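PDB 3N7L: neurotoxin, which probably binds gangliosides on nerve-cell membranes through this receptor-binding domain, so bringing the clostridial toxin to the cells it enters. Local coordinates for residues R257-S260 / G265-F268; I250-M255 / Y358-L363; I147-N150 / N154-I157; F73-W78 / L112-K117; D207-A212 / N225-T230. All coordinates share one frame; numbering follows the deposited sequence.

Contact 1: residues R257-S260 / G265-F268; sequences RYMS and GIVF
Ser260 and Val267 face each other as a hydrogen-bonded antiparallel pair and supply both strong links between 257-260 and 265-268. Ser260 N gives its hydrogen to Val267 O at 2.8 Å, approaching nearly in line with the C=O. The return bond, Val267 N to Ser260 O at 3.0 Å, is built differently: the donor sits well above the carbonyl plane, 54° out of it. Ser260 O is also approached by the CA hydrogen of Ile266, and Tyr258 O takes a CA-H...O contact from Phe268 CA at 3.3 Å. Tyr258 is also backbone-bonded to Asn269, the next hydrogen-bonded pair of the hairpin. The two strands form a beta hairpin of the beta-trefoil half of the domain, and Met259 and Phe268 make the neighbouring non-hydrogen-bonded pair. Phe268 O receives a weak bond from Arg257 NH1 at 3.3 Å. Arg257 reaches it by bending at chi2 (-83°), which lays the guanidinium edge, in plane, against that oxygen. Beyond the hairpin, Phe268 exchanges a backbone bond with Leu397 and Met259 one with Tyr281. On the Met259 face the contact is apolar: Met259 CG lies 3.6 Å from Phe268 CE2, the two side chains running side by side, while Met259 CE meets Ile266 CD1 at 4.0 Å. Pro399, from strand 394-402, touches both Phe268 and Ile266. The other face carries Val267 CG2 alongside Ser260 CB, 4.0 Å away.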
# COMPACT_ATOMS: atom_id res chain seq x y z
N ARG A 257 -13.82 -6.55 10.96
CA ARG A 257 -15.26 -6.37 10.76
C ARG A 257 -15.56 -6.24 9.28
O ARG A 257 -14.76 -5.70 8.52
CB ARG A 257 -15.74 -5.10 11.48
CG ARG A 257 -15.64 -5.16 12.98
CD ARG A 257 -16.82 -5.88 13.60
NE ARG A 257 -16.52 -6.26 14.97
CZ ARG A 257 -17.41 -6.41 15.94
NH1 ARG A 257 -18.71 -6.20 15.72
NH2 ARG A 257 -16.99 -6.77 17.15
N TYR A 258 -16.71 -6.75 8.86
CA TYR A 258 -17.13 -6.64 7.47
C TYR A 258 -18.49 -5.97 7.49
O TYR A 258 -19.15 -5.90 8.53
CB TYR A 258 -17.18 -8.02 6.79
CG TYR A 258 -18.25 -8.95 7.32
CD1 TYR A 258 -19.58 -8.83 6.91
CD2 TYR A 258 -17.92 -9.97 8.22
CE1 TYR A 258 -20.56 -9.71 7.38
CE2 TYR A 258 -18.89 -10.85 8.70
CZ TYR A 258 -20.20 -10.72 8.27
OH TYR A 258 -21.15 -11.59 8.74
N MET A 259 -18.92 -5.48 6.33
CA MET A 259 -20.20 -4.80 6.22
C MET A 259 -21.41 -5.69 5.98
O MET A 259 -21.41 -6.54 5.10
CB MET A 259 -20.15 -3.77 5.09
CG MET A 259 -19.95 -2.35 5.55
SD MET A 259 -19.88 -1.20 4.15
CE MET A 259 -21.34 -1.64 3.26
N SER A 260 -22.45 -5.47 6.78
CA SER A 260 -23.69 -6.20 6.65
C SER A 260 -24.83 -5.18 6.72
O SER A 260 -24.59 -3.98 6.81
CB SER A 260 -23.84 -7.24 7.76
OG SER A 260 -24.97 -8.06 7.51
N GLY A 265 -30.27 0.05 8.36
CA GLY A 265 -28.90 0.26 8.77
C GLY A 265 -27.78 -0.64 8.27
O GLY A 265 -27.98 -1.82 7.96
N ILE A 266 -26.60 -0.04 8.18
CA ILE A 266 -25.39 -0.75 7.82
C ILE A 266 -24.82 -1.13 9.18
O ILE A 266 -24.68 -0.27 10.05
CB ILE A 266 -24.33 0.16 7.13
CG1 ILE A 266 -24.76 0.51 5.70
CG2 ILE A 266 -22.97 -0.54 7.14
CD1 ILE A 266 -24.87 -0.69 4.78
N VAL A 267 -24.51 -2.40 9.39
CA VAL A 267 -23.94 -2.83 10.66
C VAL A 267 -22.68 -3.63 10.36
O VAL A 267 -22.57 -4.26 9.31
CB VAL A 267 -24.92 -3.71 11.49
CG1 VAL A 267 -26.20 -2.95 11.77
CG2 VAL A 267 -25.20 -5.00 10.75
N PHE A 268 -21.72 -3.58 11.28
CA PHE A 268 -20.47 -4.30 11.09
C PHE A 268 -20.43 -5.56 11.93
O PHE A 268 -20.71 -5.52 13.13
CB PHE A 268 -19.28 -3.41 11.43
CG PHE A 268 -19.10 -2.26 10.48
CD1 PHE A 268 -19.68 -1.02 10.75
CD2 PHE A 268 -18.34 -2.41 9.33
CE1 PHE A 268 -19.50 0.06 9.88
CE2 PHE A 268 -18.15 -1.34 8.45
CZ PHE A 268 -18.73 -0.11 8.73

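Contact 2: residues I250-M255 / Y358-L363; sequences INVNYM and YYASQL
Two first torsions bring Val252 and Tyr358 together. In Val252 chi1 is 164°, which swings CG1 opposite the backbone N and leaves CG2 opposite the carbonyl carbon, a fork whose two prongs both meet the tyrosine. Tyr358 holds its ring with CG wedged between the backbone N and the carbonyl carbon (chi1 51°), so that the side chain comes to meet the valine from the opposite direction. CG2 sits over the centre of one ring face, 3.7 Å from the Tyr358 centroid and only 8° off the normal, a clean CH-pi contact. The other prong stands above the rim on the same side of the ring: Val252 CG1 is 3.4 Å from Tyr358 CE1, a close fit. Two residues on, Ala360 CB adds a looser touch to Val252 CG2 at 4.4 Å. Val418, on strand 417-421, packs against both Val252 and Ala360.

The valine is presented by a tightly tied turn. Asn251 O takes Tyr254 N at 2.9 Å, and Asn251 OD1 takes Asn253 N, also at 2.9 Å, with the donor tilted modestly from the amide carbonyl plane. Asn251 ND2 bonds Ser414 O, so the amide is held from both ends. Val252 thus occupies the second position of a type I beta turn reinforced by an Asx turn, placed at the end of strand 246-251, and lays its branches on Tyr358, beside strand 359-366 of the beta-trefoil.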
# COMPACT_ATOMS: atom_id res chain seq x y z
N ILE A 250 -13.67 -0.77 4.80
CA ILE A 250 -13.33 -1.13 6.17
C ILE A 250 -12.74 0.04 6.94
O ILE A 250 -12.03 0.87 6.37
CB ILE A 250 -12.28 -2.27 6.17
CG1 ILE A 250 -12.71 -3.38 5.21
CG2 ILE A 250 -12.10 -2.82 7.59
CD1 ILE A 250 -11.68 -4.48 5.03
N ASN A 251 -13.03 0.10 8.23
CA ASN A 251 -12.51 1.15 9.09
C ASN A 251 -11.20 0.65 9.69
O ASN A 251 -11.11 -0.49 10.17
CB ASN A 251 -13.51 1.49 10.20
CG ASN A 251 -13.09 2.71 11.00
OD1 ASN A 251 -12.23 2.62 11.88
ND2 ASN A 251 -13.68 3.86 10.69
N VAL A 252 -10.18 1.49 9.67
CA VAL A 252 -8.87 1.12 10.20
C VAL A 252 -8.87 0.59 11.63
O VAL A 252 -8.01 -0.22 11.98
CB VAL A 252 -7.88 2.31 10.08
CG1 VAL A 252 -6.66 2.08 10.94
CG2 VAL A 252 -7.45 2.47 8.61
N ASN A 253 -9.82 1.02 12.45
CA ASN A 253 -9.92 0.56 13.84
C ASN A 253 -10.63 -0.77 14.00
O ASN A 253 -10.60 -1.37 15.08
CB ASN A 253 -10.65 1.60 14.69
CG ASN A 253 -9.75 2.71 15.15
OD1 ASN A 253 -8.70 2.97 14.55
ND2 ASN A 253 -10.15 3.40 16.21
N TYR A 254 -11.29 -1.23 12.94
CA TYR A 254 -12.03 -2.48 12.98
C TYR A 254 -11.76 -3.32 11.74
O TYR A 254 -12.68 -3.62 10.98
CB TYR A 254 -13.53 -2.20 13.10
CG TYR A 254 -13.91 -1.40 14.33
CD1 TYR A 254 -13.73 -0.02 14.37
CD2 TYR A 254 -14.43 -2.03 15.45
CE1 TYR A 254 -14.06 0.72 15.51
CE2 TYR A 254 -14.76 -1.31 16.61
CZ TYR A 254 -14.58 0.06 16.63
OH TYR A 254 -14.91 0.78 17.76
N MET A 255 -10.51 -3.71 11.55
CA MET A 255 -10.14 -4.52 10.39
C MET A 255 -10.78 -5.91 10.43
O MET A 255 -10.91 -6.57 9.40
CB MET A 255 -8.61 -4.66 10.30
CG MET A 255 -7.88 -3.35 9.99
SD MET A 255 -8.46 -2.50 8.50
CE MET A 255 -7.93 -3.63 7.21
N TYR A 358 -0.88 2.30 6.54
CA TYR A 358 -1.91 2.05 5.53
C TYR A 358 -2.26 3.20 4.61
O TYR A 358 -1.96 4.36 4.89
CB TYR A 358 -3.20 1.61 6.24
CG TYR A 358 -3.61 2.56 7.35
CD1 TYR A 358 -3.36 2.25 8.69
CD2 TYR A 358 -4.18 3.80 7.06
CE1 TYR A 358 -3.67 3.15 9.71
CE2 TYR A 358 -4.50 4.71 8.07
CZ TYR A 358 -4.24 4.38 9.39
OH TYR A 358 -4.54 5.27 10.39
N TYR A 359 -2.90 2.83 3.50
CA TYR A 359 -3.40 3.77 2.51
C TYR A 359 -4.87 3.91 2.88
O TYR A 359 -5.62 2.92 2.84
CB TYR A 359 -3.31 3.18 1.10
CG TYR A 359 -1.90 2.94 0.63
CD1 TYR A 359 -1.11 4.00 0.18
CD2 TYR A 359 -1.33 1.67 0.66
CE1 TYR A 359 0.20 3.80 -0.23
CE2 TYR A 359 -0.02 1.45 0.24
CZ TYR A 359 0.74 2.53 -0.20
OH TYR A 359 2.04 2.34 -0.61
N ALA A 360 -5.30 5.11 3.25
CA ALA A 360 -6.69 5.30 3.64
C ALA A 360 -7.25 6.63 3.17
O ALA A 360 -6.67 7.30 2.32
CB ALA A 360 -6.82 5.18 5.16
N SER A 361 -8.40 6.99 3.73
CA SER A 361 -9.04 8.23 3.36
C SER A 361 -10.00 8.68 4.43
O SER A 361 -10.38 7.91 5.32
CB SER A 361 -9.82 8.04 2.05
OG SER A 361 -10.87 7.09 2.24
N GLN A 362 -10.38 9.95 4.35
CA GLN A 362 -11.34 10.52 5.26
C GLN A 362 -12.49 10.95 4.37
O GLN A 362 -12.28 11.38 3.23
CB GLN A 362 -10.75 11.69 6.03
CG GLN A 362 -9.97 11.24 7.26
CD GLN A 362 -9.48 12.39 8.12
OE1 GLN A 362 -9.58 12.35 9.35
NE2 GLN A 362 -8.95 13.42 7.48
N LEU A 363 -13.71 10.78 4.88
CA LEU A 363 -14.91 11.12 4.14
C LEU A 363 -15.74 12.15 4.90
O LEU A 363 -16.12 11.93 6.05
CB LEU A 363 -15.73 9.83 3.91
CG LEU A 363 -15.07 8.83 2.95
CD1 LEU A 363 -15.61 7.43 3.18
CD2 LEU A 363 -15.33 9.28 1.51

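Contact 3: residues I147-N150 / N154-I157; sequences ITTN and NMMI
Thr148 and Met156 lie at the middle of the pairing between 147-150 and 154-157, and their backbones carry two of its three hydrogen bonds. Met156 N reaches Thr148 O at 2.8 Å, and Thr148 N reaches Met156 O at 2.9 Å; Asn150 N adds a third to Asn154 O at 3.0 Å. Two CA-H...O contacts supplement these, Ile147 CA to Met156 O and Met155 CA to Thr148 O.

Side chains sort by face. On one, the Met156 chain, bent at chi3 (-79°), curls its methyl back onto Thr148, leaving CE a tight 3.1 Å from OG1. On the other, Thr149 OG1 lies beside Met155 CG at 3.6 Å and, though buried, has no hydrogen-bond partner in the model; farther along, Ile147 CG1 and Ile157 CG1 run side by side at 4.2 Å.

These are the two arms of an antiparallel hairpin closed by a three-residue loop, where Asn150 OD1 accepts from Met152 N. Strand 72-82 flanks it through backbone bonds to Ile75 and Phe73, strand 162-168 follows on the far side, and Phe114 of the second sheet covers Ile147, Thr149 and Met155.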
# COMPACT_ATOMS: atom_id res chain seq x y z
N ILE A 147 17.55 1.93 1.18
CA ILE A 147 18.67 1.37 1.93
C ILE A 147 19.86 2.29 1.75
O ILE A 147 20.23 2.59 0.62
CB ILE A 147 19.02 -0.04 1.40
CG1 ILE A 147 17.86 -1.00 1.67
CG2 ILE A 147 20.30 -0.56 2.07
CD1 ILE A 147 17.97 -2.33 0.94
N THR A 148 20.42 2.79 2.84
CA THR A 148 21.59 3.67 2.74
C THR A 148 22.79 2.96 3.37
O THR A 148 22.67 2.32 4.41
CB THR A 148 21.36 5.04 3.43
OG1 THR A 148 21.24 4.87 4.85
CG2 THR A 148 20.10 5.72 2.89
N THR A 149 23.94 3.06 2.72
CA THR A 149 25.13 2.40 3.22
C THR A 149 26.40 3.24 3.12
O THR A 149 26.74 3.74 2.05
CB THR A 149 25.40 1.07 2.47
OG1 THR A 149 24.33 0.15 2.72
CG2 THR A 149 26.72 0.45 2.93
N ASN A 150 27.08 3.39 4.24
CA ASN A 150 28.35 4.10 4.30
C ASN A 150 29.31 3.02 4.78
O ASN A 150 29.24 2.61 5.94
CB ASN A 150 28.30 5.24 5.32
CG ASN A 150 29.62 6.00 5.39
OD1 ASN A 150 30.69 5.44 5.16
ND2 ASN A 150 29.54 7.29 5.72
N ASN A 154 27.41 3.71 8.92
CA ASN A 154 26.30 2.81 9.18
C ASN A 154 25.58 2.32 7.94
O ASN A 154 25.71 2.87 6.84
CB ASN A 154 25.26 3.46 10.08
CG ASN A 154 25.80 3.86 11.43
OD1 ASN A 154 26.53 3.10 12.06
ND2 ASN A 154 25.44 5.05 11.88
N MET A 155 24.79 1.27 8.16
CA MET A 155 23.95 0.64 7.15
C MET A 155 22.57 0.95 7.74
O MET A 155 22.34 0.69 8.91
CB MET A 155 24.20 -0.87 7.16
CG MET A 155 23.98 -1.59 5.85
SD MET A 155 24.03 -3.40 6.04
CE MET A 155 25.36 -3.63 7.20
N MET A 156 21.67 1.53 6.95
CA MET A 156 20.34 1.86 7.45
C MET A 156 19.24 1.50 6.47
O MET A 156 19.43 1.58 5.25
CB MET A 156 20.24 3.37 7.75
CG MET A 156 21.38 3.94 8.59
SD MET A 156 21.15 5.69 8.97
CE MET A 156 21.66 6.45 7.44
N ILE A 157 18.08 1.09 6.99
CA ILE A 157 16.97 0.76 6.11
C ILE A 157 15.73 1.54 6.51
O ILE A 157 15.38 1.61 7.68
CB ILE A 157 16.66 -0.76 6.09
CG1 ILE A 157 15.52 -1.03 5.10
CG2 ILE A 157 16.26 -1.25 7.47
CD1 ILE A 157 15.31 -2.48 4.77

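Contact 4: residues F73-W78 / L112-K117; sequences FSISFW and LVFTLK
Phe114 gives up the most surface here, meeting Ile75 and Phe73 from across the core. Its CG stands opposite the backbone N (chi1 171°), and from there the ring extends to the facing strand. Ile75 answers with the end of an extended chain: its CD1 comes within 3.8 Å of Phe114 CE2, and the two side chains pass at a slant. The methyl meets the ring obliquely.

Phe73 buries nearly as much. Its ring presents an edge: Phe73 CE1 is 4.3 Å from Phe114 CZ and Phe73 CZ 4.4 Å from Leu116 CD1, so the rim of one phenyl bridges two residues of 112-117. All of this is apolar; the Ile75 contact is close, the two from Phe73 looser.

The segment axes come no nearer than 11.7 Å, too far for backbone pairing and as expected of two sheets packed face to face. This is the interior of the concanavalin-like beta-sandwich. Strand 72-82 lies in one sheet between strands 143-150 and 202-211, and strand 111-117 in the other between 102-108 and 122-129; Ile147 also touches Phe114, while Trp103 and Phe208 touch Ile75.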
# COMPACT_ATOMS: atom_id res chain seq x y z
N PHE A 73 26.55 4.66 -0.67
CA PHE A 73 25.59 4.44 -1.73
C PHE A 73 24.21 4.16 -1.13
O PHE A 73 24.10 3.77 0.03
CB PHE A 73 26.03 3.28 -2.64
CG PHE A 73 26.04 1.94 -1.96
CD1 PHE A 73 24.87 1.20 -1.82
CD2 PHE A 73 27.23 1.41 -1.48
CE1 PHE A 73 24.89 -0.05 -1.21
CE2 PHE A 73 27.26 0.16 -0.87
CZ PHE A 73 26.08 -0.57 -0.73
N SER A 74 23.18 4.40 -1.93
CA SER A 74 21.81 4.20 -1.49
C SER A 74 21.02 3.50 -2.58
O SER A 74 21.23 3.74 -3.76
CB SER A 74 21.15 5.54 -1.19
OG SER A 74 21.77 6.18 -0.09
N ILE A 75 20.12 2.62 -2.15
CA ILE A 75 19.26 1.87 -3.06
C ILE A 75 17.81 2.21 -2.69
O ILE A 75 17.41 2.09 -1.53
CB ILE A 75 19.48 0.35 -2.89
CG1 ILE A 75 20.95 0.01 -3.20
CG2 ILE A 75 18.55 -0.42 -3.81
CD1 ILE A 75 21.33 -1.44 -2.91
N SER A 76 17.02 2.65 -3.67
CA SER A 76 15.63 2.99 -3.39
C SER A 76 14.72 2.40 -4.45
O SER A 76 15.10 2.32 -5.61
CB SER A 76 15.45 4.51 -3.34
OG SER A 76 15.58 5.08 -4.64
N PHE A 77 13.52 2.00 -4.05
CA PHE A 77 12.58 1.43 -5.01
C PHE A 77 11.22 1.12 -4.40
O PHE A 77 11.10 0.96 -3.19
CB PHE A 77 13.16 0.14 -5.62
CG PHE A 77 13.45 -0.94 -4.60
CD1 PHE A 77 12.48 -1.90 -4.29
CD2 PHE A 77 14.69 -1.01 -3.96
CE1 PHE A 77 12.75 -2.91 -3.36
CE2 PHE A 77 14.97 -2.01 -3.03
CZ PHE A 77 14.00 -2.97 -2.73
N TRP A 78 10.21 1.08 -5.26
CA TRP A 78 8.86 0.74 -4.83
C TRP A 78 8.73 -0.75 -5.09
O TRP A 78 9.18 -1.25 -6.11
CB TRP A 78 7.81 1.50 -5.64
CG TRP A 78 7.57 2.88 -5.14
CD1 TRP A 78 8.17 4.03 -5.58
CD2 TRP A 78 6.68 3.26 -4.08
NE1 TRP A 78 7.70 5.11 -4.86
CE2 TRP A 78 6.79 4.67 -3.93
CE3 TRP A 78 5.81 2.56 -3.24
CZ2 TRP A 78 6.05 5.38 -2.98
CZ3 TRP A 78 5.07 3.27 -2.29
CH2 TRP A 78 5.20 4.67 -2.17
N LEU A 112 12.21 -8.52 5.39
CA LEU A 112 12.80 -8.07 4.13
C LEU A 112 14.22 -7.77 4.60
O LEU A 112 14.41 -6.94 5.48
CB LEU A 112 12.16 -6.77 3.62
CG LEU A 112 12.86 -6.17 2.40
CD1 LEU A 112 12.48 -6.97 1.16
CD2 LEU A 112 12.46 -4.72 2.22
N VAL A 113 15.21 -8.46 4.05
CA VAL A 113 16.57 -8.22 4.51
C VAL A 113 17.60 -7.89 3.45
O VAL A 113 17.62 -8.45 2.35
CB VAL A 113 17.07 -9.42 5.41
CG1 VAL A 113 16.11 -10.59 5.29
CG2 VAL A 113 18.47 -9.84 5.04
N PHE A 114 18.44 -6.91 3.78
CA PHE A 114 19.50 -6.45 2.91
C PHE A 114 20.79 -7.01 3.50
O PHE A 114 21.08 -6.80 4.68
CB PHE A 114 19.55 -4.92 2.86
CG PHE A 114 20.75 -4.37 2.14
CD1 PHE A 114 21.89 -4.00 2.84
CD2 PHE A 114 20.76 -4.28 0.75
CE1 PHE A 114 23.02 -3.53 2.17
CE2 PHE A 114 21.89 -3.81 0.07
CZ PHE A 114 23.02 -3.43 0.79
N THR A 115 21.55 -7.70 2.66
CA THR A 115 22.79 -8.33 3.09
C THR A 115 24.02 -7.82 2.36
O THR A 115 24.02 -7.70 1.14
CB THR A 115 22.72 -9.86 2.89
OG1 THR A 115 21.60 -10.38 3.60
CG2 THR A 115 24.00 -10.53 3.38
N LEU A 116 25.06 -7.54 3.13
CA LEU A 116 26.34 -7.09 2.60
C LEU A 116 27.17 -8.38 2.73
O LEU A 116 27.45 -8.82 3.84
CB LEU A 116 26.91 -5.98 3.49
CG LEU A 116 27.32 -4.63 2.89
CD1 LEU A 116 26.41 -4.26 1.72
CD2 LEU A 116 27.29 -3.56 3.98
N LYS A 117 27.53 -8.99 1.61
CA LYS A 117 28.28 -10.24 1.66
C LYS A 117 29.75 -10.09 1.28
O LYS A 117 30.09 -9.93 0.10
CB LYS A 117 27.62 -11.27 0.74
CG LYS A 117 28.17 -12.68 0.85
CD LYS A 117 27.58 -13.56 -0.23
CE LYS A 117 27.95 -15.02 -0.02
NZ LYS A 117 27.34 -15.54 1.23

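Contact 5: residues D207-A212 / N225-T230; sequences DFYIFA and NSLQYT
Leu227 leans on Tyr209 and Asp207 chiefly through CD2, which makes the nearest approach to both. It lies 4.5 Å from Tyr209 CE1, coming at the ring obliquely, and 4.3 Å from Asp207 CB. Both are loose van der Waals distances, and the surface buried is small.

The place is the seam between the halves of the receptor-binding domain: strand 202-211 belongs to the concanavalin-like beta-sandwich, and Leu227 begins the chain that leaves helix 217-226 for the beta-trefoil. Leu227 is the first residue to drop out of helical backbone angles, and the bond from Gln228 N to Asn225 O (3.0 Å) closes the turn there. The CB of Leu227 points toward the sheet, and its side chain also touches Trp78 of strand 72-82.

On the sheet side the tyrosine is well supported. Its hydroxyl is hydrogen-bonded to Gln12 OE1, which holds that end in place, and its ring makes a cation-pi contact with Lys7, while strand 72-82 adds the side chain of Ser76. Asp207 takes up an unusual conformation with positive phi (47°), and directs its CB toward the leucine. Its carbonyl lies over the ring two residues on: Asp207 O stands 3.6 Å above the plane of the Tyr209 ring, displaced from the centre toward the rim.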
# COMPACT_ATOMS: atom_id res chain seq x y z
N ASP A 207 10.50 1.96 -10.39
CA ASP A 207 11.54 2.97 -10.16
C ASP A 207 12.69 2.55 -9.24
O ASP A 207 12.83 3.06 -8.13
CB ASP A 207 10.91 4.26 -9.63
CG ASP A 207 10.03 4.95 -10.67
OD1 ASP A 207 10.54 5.28 -11.76
OD2 ASP A 207 8.83 5.17 -10.41
N PHE A 208 13.51 1.61 -9.70
CA PHE A 208 14.64 1.14 -8.92
C PHE A 208 15.82 2.08 -9.18
O PHE A 208 16.33 2.15 -10.30
CB PHE A 208 15.01 -0.29 -9.34
CG PHE A 208 16.10 -0.90 -8.51
CD1 PHE A 208 15.79 -1.63 -7.36
CD2 PHE A 208 17.44 -0.76 -8.87
CE1 PHE A 208 16.79 -2.20 -6.58
CE2 PHE A 208 18.45 -1.33 -8.10
CZ PHE A 208 18.13 -2.05 -6.95
N TYR A 209 16.25 2.79 -8.14
CA TYR A 209 17.36 3.74 -8.26
C TYR A 209 18.54 3.39 -7.36
O TYR A 209 18.39 2.72 -6.34
CB TYR A 209 16.90 5.14 -7.86
CG TYR A 209 15.74 5.74 -8.62
CD1 TYR A 209 15.14 6.91 -8.16
CD2 TYR A 209 15.26 5.17 -9.80
CE1 TYR A 209 14.08 7.51 -8.84
CE2 TYR A 209 14.19 5.76 -10.50
CZ TYR A 209 13.62 6.93 -10.01
OH TYR A 209 12.57 7.53 -10.67
N ILE A 210 19.72 3.87 -7.75
CA ILE A 210 20.93 3.70 -6.94
C ILE A 210 21.66 5.04 -6.99
O ILE A 210 21.88 5.61 -8.06
CB ILE A 210 21.85 2.57 -7.47
CG1 ILE A 210 21.18 1.21 -7.27
CG2 ILE A 210 23.17 2.59 -6.69
CD1 ILE A 210 22.02 0.03 -7.69
N PHE A 211 22.01 5.55 -5.81
CA PHE A 211 22.70 6.83 -5.69
C PHE A 211 24.11 6.64 -5.14
O PHE A 211 24.33 5.82 -4.24
CB PHE A 211 21.92 7.75 -4.74
CG PHE A 211 20.54 8.10 -5.23
CD1 PHE A 211 20.34 9.21 -6.05
CD2 PHE A 211 19.44 7.32 -4.88
CE1 PHE A 211 19.07 9.54 -6.51
CE2 PHE A 211 18.17 7.64 -5.33
CZ PHE A 211 17.98 8.75 -6.14
N ALA A 212 25.05 7.41 -5.67
CA ALA A 212 26.44 7.33 -5.24
C ALA A 212 26.66 8.18 -3.99
O ALA A 212 27.65 8.88 -3.88
CB ALA A 212 27.37 7.80 -6.35
N ASN A 225 8.01 11.21 -1.64
CA ASN A 225 6.86 11.99 -2.08
C ASN A 225 6.84 12.33 -3.57
O ASN A 225 5.78 12.30 -4.20
CB ASN A 225 6.77 13.26 -1.23
CG ASN A 225 6.40 12.96 0.21
OD1 ASN A 225 6.82 13.66 1.13
ND2 ASN A 225 5.59 11.92 0.41
N SER A 226 8.00 12.65 -4.14
CA SER A 226 8.08 13.02 -5.55
C SER A 226 7.69 11.89 -6.51
O SER A 226 7.38 12.14 -7.67
CB SER A 226 9.49 13.50 -5.89
OG SER A 226 10.40 12.41 -5.95
N LEU A 227 7.72 10.65 -6.02
CA LEU A 227 7.37 9.50 -6.86
C LEU A 227 5.89 9.15 -6.73
O LEU A 227 5.43 8.13 -7.25
CB LEU A 227 8.22 8.29 -6.47
CG LEU A 227 9.61 8.13 -7.10
CD1 LEU A 227 10.36 9.46 -7.07
CD2 LEU A 227 10.40 7.05 -6.36
N GLN A 228 5.13 10.00 -6.06
CA GLN A 228 3.70 9.75 -5.88
C GLN A 228 2.83 10.89 -6.36
O GLN A 228 3.28 12.02 -6.48
CB GLN A 228 3.40 9.54 -4.39
CG GLN A 228 3.92 8.25 -3.80
CD GLN A 228 3.64 8.18 -2.31
OE1 GLN A 228 4.36 8.78 -1.50
NE2 GLN A 228 2.59 7.46 -1.94
N TYR A 229 1.57 10.56 -6.64
CA TYR A 229 0.57 11.56 -7.01
C TYR A 229 -0.24 11.59 -5.73
O TYR A 229 -1.20 10.84 -5.57
CB TYR A 229 -0.29 11.09 -8.18
CG TYR A 229 0.42 11.12 -9.51
CD1 TYR A 229 1.07 9.99 -10.00
CD2 TYR A 229 0.46 12.29 -10.28
CE1 TYR A 229 1.73 10.01 -11.23
CE2 TYR A 229 1.12 12.32 -11.51
CZ TYR A 229 1.75 11.18 -11.98
OH TYR A 229 2.40 11.19 -13.20
N THR A 230 0.17 12.45 -4.81
CA THR A 230 -0.47 12.54 -3.51
C THR A 230 -1.95 12.87 -3.44
O THR A 230 -2.56 12.69 -2.39
CB THR A 230 0.30 13.51 -2.59
OG1 THR A 230 0.27 14.83 -3.15
CG2 THR A 230 1.75 13.06 -2.45

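How the contacts relate
Contacts 3, 4 and 5 each reach one sheet of the N-terminal beta-sandwich. Strand 72-82 of contact 4 runs between the other two, with probable hydrogen bonds from Ile147 N to Ile75 O (2.7 Å, contact 3) and from Tyr209 N to Ser76 O (2.8 Å, contact 5). Contacts 1 and 2 belong to the C-terminal beta-trefoil; contact 1 is nested in the chain loop closed by contact 2, centres 14 Å apart. Contacts 1 and 3 lie farthest apart, about 45 Å between centres. The halves touch, among other places, where Tyr359 OH packs 3.6 Å from Trp78 CZ3, linking contacts 2 and 4; contact 5 comes within about 5 Å of contact 2 (nearest atoms).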